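Local structure of 3-oxoacyl-[acyl-carrier-protein] synthase 3 (Micrococcus luteus NCTC 2665, 4EWP) at residues 64-69 with 103-108; 71-76 with 172-177. The protein probably catalyses the first condensation of fatty acid synthesis, joining an acyl-CoA starter to two carbons from malonyl-ACP. All coordinates share one frame; numbering follows the deposited sequence.

Interaction 1: 64-69 with 103-108; sequences VMAVGA and ALVAHE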
ATOM      1  N   VAL A  64      -6.188  11.446  11.690  1.00 23.04           N
ATOM      2  CA  VAL A  64      -6.619  12.792  12.005  1.00 22.20           C
ATOM      3  C   VAL A  64      -6.087  13.795  10.972  1.00 26.52           C
ATOM      4  O   VAL A  64      -6.850  14.581  10.401  1.00 26.91           O
ATOM      5  CB  VAL A  64      -6.184  13.196  13.419  1.00 24.44           C
ATOM      6  CG1 VAL A  64      -6.285  14.712  13.607  1.00 22.75           C
ATOM      7  CG2 VAL A  64      -7.058  12.485  14.435  1.00 22.30           C
ATOM      8  N   MET A  65      -4.781  13.751  10.727  1.00 23.07           N
ATOM      9  CA  MET A  65      -4.137  14.660   9.779  1.00 23.14           C
ATOM     10  C   MET A  65      -4.646  14.429   8.347  1.00 26.03           C
ATOM     11  O   MET A  65      -4.932  15.391   7.627  1.00 22.38           O
ATOM     12  CB  MET A  65      -2.605  14.529   9.848  1.00 19.40           C
ATOM     13  CG  MET A  65      -2.019  14.912  11.229  1.00 18.42           C
ATOM     14  SD  MET A  65      -0.238  15.166  11.156  1.00 25.08           S
ATOM     15  CE  MET A  65       0.376  13.484  10.997  1.00 19.67           C
ATOM     16  N   ALA A  66      -4.773  13.159   7.948  1.00 19.59           N
ATOM     17  CA  ALA A  66      -5.233  12.837   6.604  1.00 18.03           C
ATOM     18  C   ALA A  66      -6.626  13.402   6.368  1.00 19.20           C
ATOM     19  O   ALA A  66      -6.941  13.898   5.286  1.00 19.55           O
ATOM     20  CB  ALA A  66      -5.218  11.317   6.379  1.00 19.31           C
ATOM     21  N   VAL A  67      -7.463  13.326   7.392  1.00 20.17           N
ATOM     22  CA  VAL A  67      -8.849  13.754   7.274  1.00 23.79           C
ATOM     23  C   VAL A  67      -8.968  15.268   7.095  1.00 25.31           C
ATOM     24  O   VAL A  67      -9.730  15.749   6.249  1.00 25.79           O
ATOM     25  CB  VAL A  67      -9.679  13.261   8.490  1.00 18.80           C
ATOM     26  CG1 VAL A  67     -10.966  14.079   8.681  1.00 21.08           C
ATOM     27  CG2 VAL A  67      -9.980  11.797   8.331  1.00 20.44           C
ATOM     28  N   GLY A  68      -8.211  16.015   7.891  1.00 28.76           N
ATOM     29  CA  GLY A  68      -8.213  17.463   7.777  1.00 26.79           C
ATOM     30  C   GLY A  68      -7.778  17.857   6.375  1.00 25.83           C
ATOM     31  O   GLY A  68      -8.428  18.672   5.718  1.00 25.15           O
ATOM     32  N   ALA A  69      -6.678  17.275   5.903  1.00 20.43           N
ATOM     33  CA  ALA A  69      -6.198  17.602   4.562  1.00 23.97           C
ATOM     34  C   ALA A  69      -7.276  17.225   3.545  1.00 20.35           C
ATOM     35  O   ALA A  69      -7.626  18.023   2.668  1.00 17.78           O
ATOM     36  CB  ALA A  69      -4.862  16.885   4.252  1.00 22.28           C
ATOM     37  N   ALA A 103      -9.073   3.254   5.199  1.00 16.81           N
ATOM     38  CA  ALA A 103     -10.436   2.809   5.471  1.00 18.98           C
ATOM     39  C   ALA A 103     -11.059   3.680   6.546  1.00 18.19           C
ATOM     40  O   ALA A 103     -12.245   4.004   6.469  1.00 19.25           O
ATOM     41  CB  ALA A 103     -10.464   1.316   5.871  1.00 18.59           C
ATOM     42  N   LEU A 104     -10.257   4.073   7.538  1.00 13.42           N
ATOM     43  CA  LEU A 104     -10.716   5.051   8.537  1.00 23.16           C
ATOM     44  C   LEU A 104     -10.980   6.411   7.899  1.00 25.72           C
ATOM     45  O   LEU A 104     -12.006   7.038   8.165  1.00 31.37           O
ATOM     46  CB  LEU A 104      -9.690   5.234   9.667  1.00 22.95           C
ATOM     47  CG  LEU A 104      -9.593   4.173  10.760  1.00 27.14           C
ATOM     48  CD1 LEU A 104      -8.400   4.456  11.660  1.00 24.19           C
ATOM     49  CD2 LEU A 104     -10.881   4.115  11.582  1.00 25.55           C
ATOM     50  N   VAL A 105     -10.046   6.870   7.066  1.00 21.45           N
ATOM     51  CA  VAL A 105     -10.191   8.166   6.422  1.00 20.74           C
ATOM     52  C   VAL A 105     -11.473   8.204   5.593  1.00 22.53           C
ATOM     53  O   VAL A 105     -12.277   9.140   5.713  1.00 22.35           O
ATOM     54  CB  VAL A 105      -8.962   8.511   5.542  1.00 19.85           C
ATOM     55  CG1 VAL A 105      -9.169   9.833   4.765  1.00 16.86           C
ATOM     56  CG2 VAL A 105      -7.688   8.571   6.394  1.00 16.51           C
ATOM     57  N   ALA A 106     -11.669   7.172   4.775  1.00 21.58           N
ATOM     58  CA  ALA A 106     -12.836   7.089   3.900  1.00 19.83           C
ATOM     59  C   ALA A 106     -14.101   7.234   4.712  1.00 19.57           C
ATOM     60  O   ALA A 106     -15.020   7.962   4.324  1.00 20.37           O
ATOM     61  CB  ALA A 106     -12.850   5.767   3.146  1.00 20.21           C
ATOM     62  N   HIS A 107     -14.135   6.552   5.858  1.00 20.99           N
ATOM     63  CA  HIS A 107     -15.304   6.579   6.724  1.00 21.78           C
ATOM     64  C   HIS A 107     -15.520   7.951   7.337  1.00 23.25           C
ATOM     65  O   HIS A 107     -16.633   8.471   7.309  1.00 22.97           O
ATOM     66  CB  HIS A 107     -15.217   5.541   7.842  1.00 20.35           C
ATOM     67  CG  HIS A 107     -16.278   5.713   8.880  1.00 22.35           C
ATOM     68  ND1 HIS A 107     -17.623   5.649   8.577  1.00 28.32           N
ATOM     69  CD2 HIS A 107     -16.200   5.993  10.199  1.00 26.03           C
ATOM     70  CE1 HIS A 107     -18.327   5.866   9.673  1.00 28.31           C
ATOM     71  NE2 HIS A 107     -17.489   6.074  10.672  1.00 30.81           N
ATOM     72  N   GLU A 108     -14.450   8.530   7.882  1.00 26.48           N
ATOM     73  CA  GLU A 108     -14.542   9.803   8.598  1.00 28.35           C
ATOM     74  C   GLU A 108     -15.032  10.916   7.690  1.00 28.35           C
ATOM     75  O   GLU A 108     -15.776  11.797   8.129  1.00 32.65           O
ATOM     76  CB  GLU A 108     -13.185  10.210   9.184  1.00 34.50           C
ATOM     77  CG  GLU A 108     -12.440   9.130   9.954  1.00 41.94           C
ATOM     78  CD  GLU A 108     -13.021   8.882  11.329  1.00 52.18           C
ATOM     79  OE1 GLU A 108     -14.090   9.460  11.634  1.00 54.12           O
ATOM     80  OE2 GLU A 108     -12.404   8.110  12.103  1.00 56.21           O
TER
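Val67 and Val105 face each other where helix 62-76, lying on the mixed sheet that includes strands 144-152 and 170-180, packs against helix 101-108 in the N-terminal half of the thiolase fold. The segments 64-69 and 103-108 run in roughly the same direction, crossing at -44° with their axes 9.4 Å apart at the closest point. The CA atoms of Val67 and Val105 come within 5.8 Å of each other, the nearest such pair of the two segments.

The two methyls of Val105 are shared between two partners. Val105 CG2, lying opposite its own carbonyl carbon and next to its backbone N, meets Ala66 CB at 3.7 Å. Val105 CG1 is turned instead to Val67 CG2, at a looser 4.2 Å. From the other helix, Val67 CG2 is the one methyl that does the reaching: with CG1 trans to the backbone N (chi1 159°), CG2 is left to point between Val105 and Glu108, one turn apart. The Val67 and Glu108 side chains cross nearly perpendicularly, and the glutamate gives its aliphatic root to the contact while its carboxylate turns away from helix 62-76; Glu108 is exposed.

Ala66 also rests on Val148 and Val150 of strand 144-152, so its methyl touches both the sheet and helix 101-108. The far side of helix 101-108 belongs to the dimer interface, where Leu104 packs on Trp197 of the second subunit and Ala106 on Ser192 of that subunit. Between 64-69 and 103-108 only carbon atoms touch, and Val67 CG2 lies 3.7 Å from Glu108 CB.

Interaction 2: 71-76 with 172-177; sequences REALER and AGAVIV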
ATOM      1  N   ARG A  71     -10.469  16.983   3.960  1.00 17.47           N
ATOM      2  CA  ARG A  71     -11.617  17.894   4.002  1.00 25.24           C
ATOM      3  C   ARG A  71     -11.353  19.234   3.298  1.00 23.57           C
ATOM      4  O   ARG A  71     -12.238  19.760   2.625  1.00 24.71           O
ATOM      5  CB  ARG A  71     -12.107  18.128   5.433  1.00 28.90           C
ATOM      6  CG  ARG A  71     -12.614  16.880   6.133  1.00 33.30           C
ATOM      7  CD  ARG A  71     -13.464  17.273   7.336  1.00 37.09           C
ATOM      8  NE  ARG A  71     -13.502  16.250   8.379  1.00 36.60           N
ATOM      9  CZ  ARG A  71     -14.454  15.332   8.490  1.00 37.43           C
ATOM     10  NH1 ARG A  71     -15.446  15.294   7.607  1.00 41.14           N
ATOM     11  NH2 ARG A  71     -14.414  14.451   9.479  1.00 36.00           N
ATOM     12  N   GLU A  72     -10.150  19.789   3.452  1.00 21.81           N
ATOM     13  CA  GLU A  72      -9.841  21.036   2.748  1.00 26.43           C
ATOM     14  C   GLU A  72      -9.922  20.853   1.231  1.00 27.39           C
ATOM     15  O   GLU A  72     -10.458  21.705   0.512  1.00 30.22           O
ATOM     16  CB  GLU A  72      -8.469  21.597   3.121  1.00 27.05           C
ATOM     17  CG  GLU A  72      -8.200  22.897   2.393  1.00 32.95           C
ATOM     18  CD  GLU A  72      -6.909  23.560   2.785  1.00 34.00           C
ATOM     19  OE1 GLU A  72      -6.129  22.964   3.553  1.00 36.67           O
ATOM     20  OE2 GLU A  72      -6.683  24.687   2.312  1.00 36.59           O
ATOM     21  N   ALA A  73      -9.402  19.729   0.754  1.00 23.15           N
ATOM     22  CA  ALA A  73      -9.413  19.424  -0.672  1.00 24.43           C
ATOM     23  C   ALA A  73     -10.847  19.307  -1.170  1.00 23.86           C
ATOM     24  O   ALA A  73     -11.202  19.833  -2.222  1.00 28.55           O
ATOM     25  CB  ALA A  73      -8.642  18.138  -0.950  1.00 18.71           C
ATOM     26  N   LEU A  74     -11.674  18.625  -0.390  1.00 24.42           N
ATOM     27  CA  LEU A  74     -13.071  18.434  -0.745  1.00 23.95           C
ATOM     28  C   LEU A  74     -13.787  19.775  -0.868  1.00 32.07           C
ATOM     29  O   LEU A  74     -14.516  20.022  -1.836  1.00 32.37           O
ATOM     30  CB  LEU A  74     -13.752  17.569   0.297  1.00 18.47           C
ATOM     31  CG  LEU A  74     -13.529  16.068   0.131  1.00 22.67           C
ATOM     32  CD1 LEU A  74     -14.079  15.296   1.340  1.00 22.86           C
ATOM     33  CD2 LEU A  74     -14.165  15.571  -1.176  1.00 17.94           C
ATOM     34  N   GLU A  75     -13.573  20.644   0.119  1.00 34.22           N
ATOM     35  CA  GLU A  75     -14.193  21.969   0.127  1.00 32.36           C
ATOM     36  C   GLU A  75     -13.743  22.834  -1.072  1.00 28.74           C
ATOM     37  O   GLU A  75     -14.557  23.496  -1.732  1.00 29.72           O
ATOM     38  CB  GLU A  75     -13.910  22.676   1.453  1.00 39.22           C
ATOM     39  CG  GLU A  75     -14.482  24.086   1.518  1.00 56.37           C
ATOM     40  CD  GLU A  75     -14.024  24.865   2.743  1.00 70.44           C
ATOM     41  OE1 GLU A  75     -12.915  24.574   3.251  1.00 75.93           O
ATOM     42  OE2 GLU A  75     -14.767  25.770   3.192  1.00 72.32           O
ATOM     43  N   ARG A  76     -12.448  22.819  -1.362  1.00 23.52           N
ATOM     44  CA  ARG A  76     -11.918  23.574  -2.499  1.00 25.56           C
ATOM     45  C   ARG A  76     -12.369  23.036  -3.848  1.00 25.22           C
ATOM     46  O   ARG A  76     -12.431  23.778  -4.813  1.00 24.49           O
ATOM     47  CB  ARG A  76     -10.396  23.591  -2.465  1.00 25.66           C
ATOM     48  CG  ARG A  76      -9.807  24.515  -1.424  1.00 28.82           C
ATOM     49  CD  ARG A  76      -8.311  24.452  -1.536  1.00 39.05           C
ATOM     50  NE  ARG A  76      -7.669  25.313  -0.565  1.00 50.26           N
ATOM     51  CZ  ARG A  76      -6.452  25.812  -0.725  1.00 55.67           C
ATOM     52  NH1 ARG A  76      -5.767  25.527  -1.825  1.00 56.18           N
ATOM     53  NH2 ARG A  76      -5.927  26.597   0.206  1.00 55.40           N
ATOM     54  N   ALA A 172       0.132  16.275   6.630  1.00 22.52           N
ATOM     55  CA  ALA A 172      -0.621  15.612   5.574  1.00 20.03           C
ATOM     56  C   ALA A 172      -0.872  16.575   4.428  1.00 23.20           C
ATOM     57  O   ALA A 172      -1.089  17.762   4.638  1.00 23.53           O
ATOM     58  CB  ALA A 172      -1.937  15.099   6.115  1.00 15.25           C
ATOM     59  N   GLY A 173      -0.856  16.056   3.212  1.00 20.93           N
ATOM     60  CA  GLY A 173      -1.155  16.862   2.048  1.00 20.90           C
ATOM     61  C   GLY A 173      -2.064  16.047   1.163  1.00 19.91           C
ATOM     62  O   GLY A 173      -1.808  14.865   0.933  1.00 23.82           O
ATOM     63  N   ALA A 174      -3.128  16.659   0.665  1.00 18.72           N
ATOM     64  CA  ALA A 174      -4.125  15.889  -0.076  1.00 20.96           C
ATOM     65  C   ALA A 174      -4.463  16.492  -1.422  1.00 18.26           C
ATOM     66  O   ALA A 174      -4.508  17.695  -1.581  1.00 24.16           O
ATOM     67  CB  ALA A 174      -5.396  15.700   0.754  1.00 20.27           C
ATOM     68  N   VAL A 175      -4.744  15.635  -2.384  1.00 17.56           N
ATOM     69  CA  VAL A 175      -5.073  16.090  -3.718  1.00 20.02           C
ATOM     70  C   VAL A 175      -6.291  15.299  -4.219  1.00 24.53           C
ATOM     71  O   VAL A 175      -6.502  14.143  -3.826  1.00 20.99           O
ATOM     72  CB  VAL A 175      -3.825  15.906  -4.595  1.00 23.21           C
ATOM     73  CG1 VAL A 175      -4.096  15.060  -5.817  1.00 22.51           C
ATOM     74  CG2 VAL A 175      -3.145  17.263  -4.882  1.00 20.10           C
ATOM     75  N   ILE A 176      -7.123  15.931  -5.038  1.00 23.12           N
ATOM     76  CA  ILE A 176      -8.217  15.203  -5.675  1.00 20.04           C
ATOM     77  C   ILE A 176      -8.050  15.134  -7.194  1.00 20.09           C
ATOM     78  O   ILE A 176      -7.951  16.153  -7.873  1.00 18.94           O
ATOM     79  CB  ILE A 176      -9.609  15.778  -5.318  1.00 18.76           C
ATOM     80  CG1 ILE A 176      -9.849  15.683  -3.803  1.00 15.84           C
ATOM     81  CG2 ILE A 176     -10.696  15.000  -6.069  1.00 17.57           C
ATOM     82  CD1 ILE A 176     -11.115  16.378  -3.358  1.00 17.08           C
ATOM     83  N   VAL A 177      -8.007  13.920  -7.724  1.00 19.97           N
ATOM     84  CA  VAL A 177      -7.825  13.744  -9.152  1.00 18.53           C
ATOM     85  C   VAL A 177      -9.165  13.417  -9.789  1.00 23.31           C
ATOM     86  O   VAL A 177      -9.860  12.492  -9.354  1.00 25.41           O
ATOM     87  CB  VAL A 177      -6.836  12.613  -9.433  1.00 19.55           C
ATOM     88  CG1 VAL A 177      -6.664  12.421 -10.947  1.00 20.72           C
ATOM     89  CG2 VAL A 177      -5.506  12.898  -8.739  1.00 14.86           C
TER
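Ile176 reaches from strand 172-177 to the last turns of helix 62-76, and its longer branch makes most of this helix-on-sheet contact. Its CB is directed at the helix. From there the chain divides: CG2 takes the position trans to the backbone N, and CG1 the one trans to the carbonyl carbon (chi1 -61°). CG1 then passes the methyl of Ala73, with 4.0 Å between Ile176 CG1 and Ala73 CB. Because chi2 is extended at 173°, CD1 carries on in the same direction and ends against the helix backbone itself. There Ile176 CD1 sits 3.6 Å from Ala73 O, and it also lies 3.9 Å from Ala73 CB. Ile176 CD1 also touches Leu74 CD2 at 3.8 Å; the two side chains cross at about a right angle, and Leu74 gets there although its CB starts out away from the strand.

Two residues back along the strand, Ala174 points to the same face and meets Ala73 methyl to methyl, with the two CB atoms 4.4 Å apart. Small residues on both sides let the helix come down to 7.7 Å from the strand, axis to axis, inclined at -35°. All four touching residues are buried.

This is the close packing of helix on sheet that builds the layered thiolase fold. Strand 170-180 lies between strands 13-22 and 144-152, and Ile176 touches both neighbours, at Val17 and Leu146, so helix 62-76 rests over the inner part of the sheet, near the loop that holds Leu79 and Leu84.

Both contacts use helix 62-76, and their centres lie 11 Å apart. Interaction 1 takes the earlier part of that helix and sets it against helix 101-108; interaction 2 takes its final turns and lays them on strand 170-180. In chain order the segments alternate, 64-69, 71-76, 103-108 and 172-177, so one helix ties two later pieces of chain together. A weak, probable hydrogen bond from Arg71 NH2 to Glu108 O, 3.3 Å, joins the two sites, and Ala69 packs on Ala172 and Ala174. The helix thus connects the sheet core to a helix at the dimer interface, away from the predicted active-site residues.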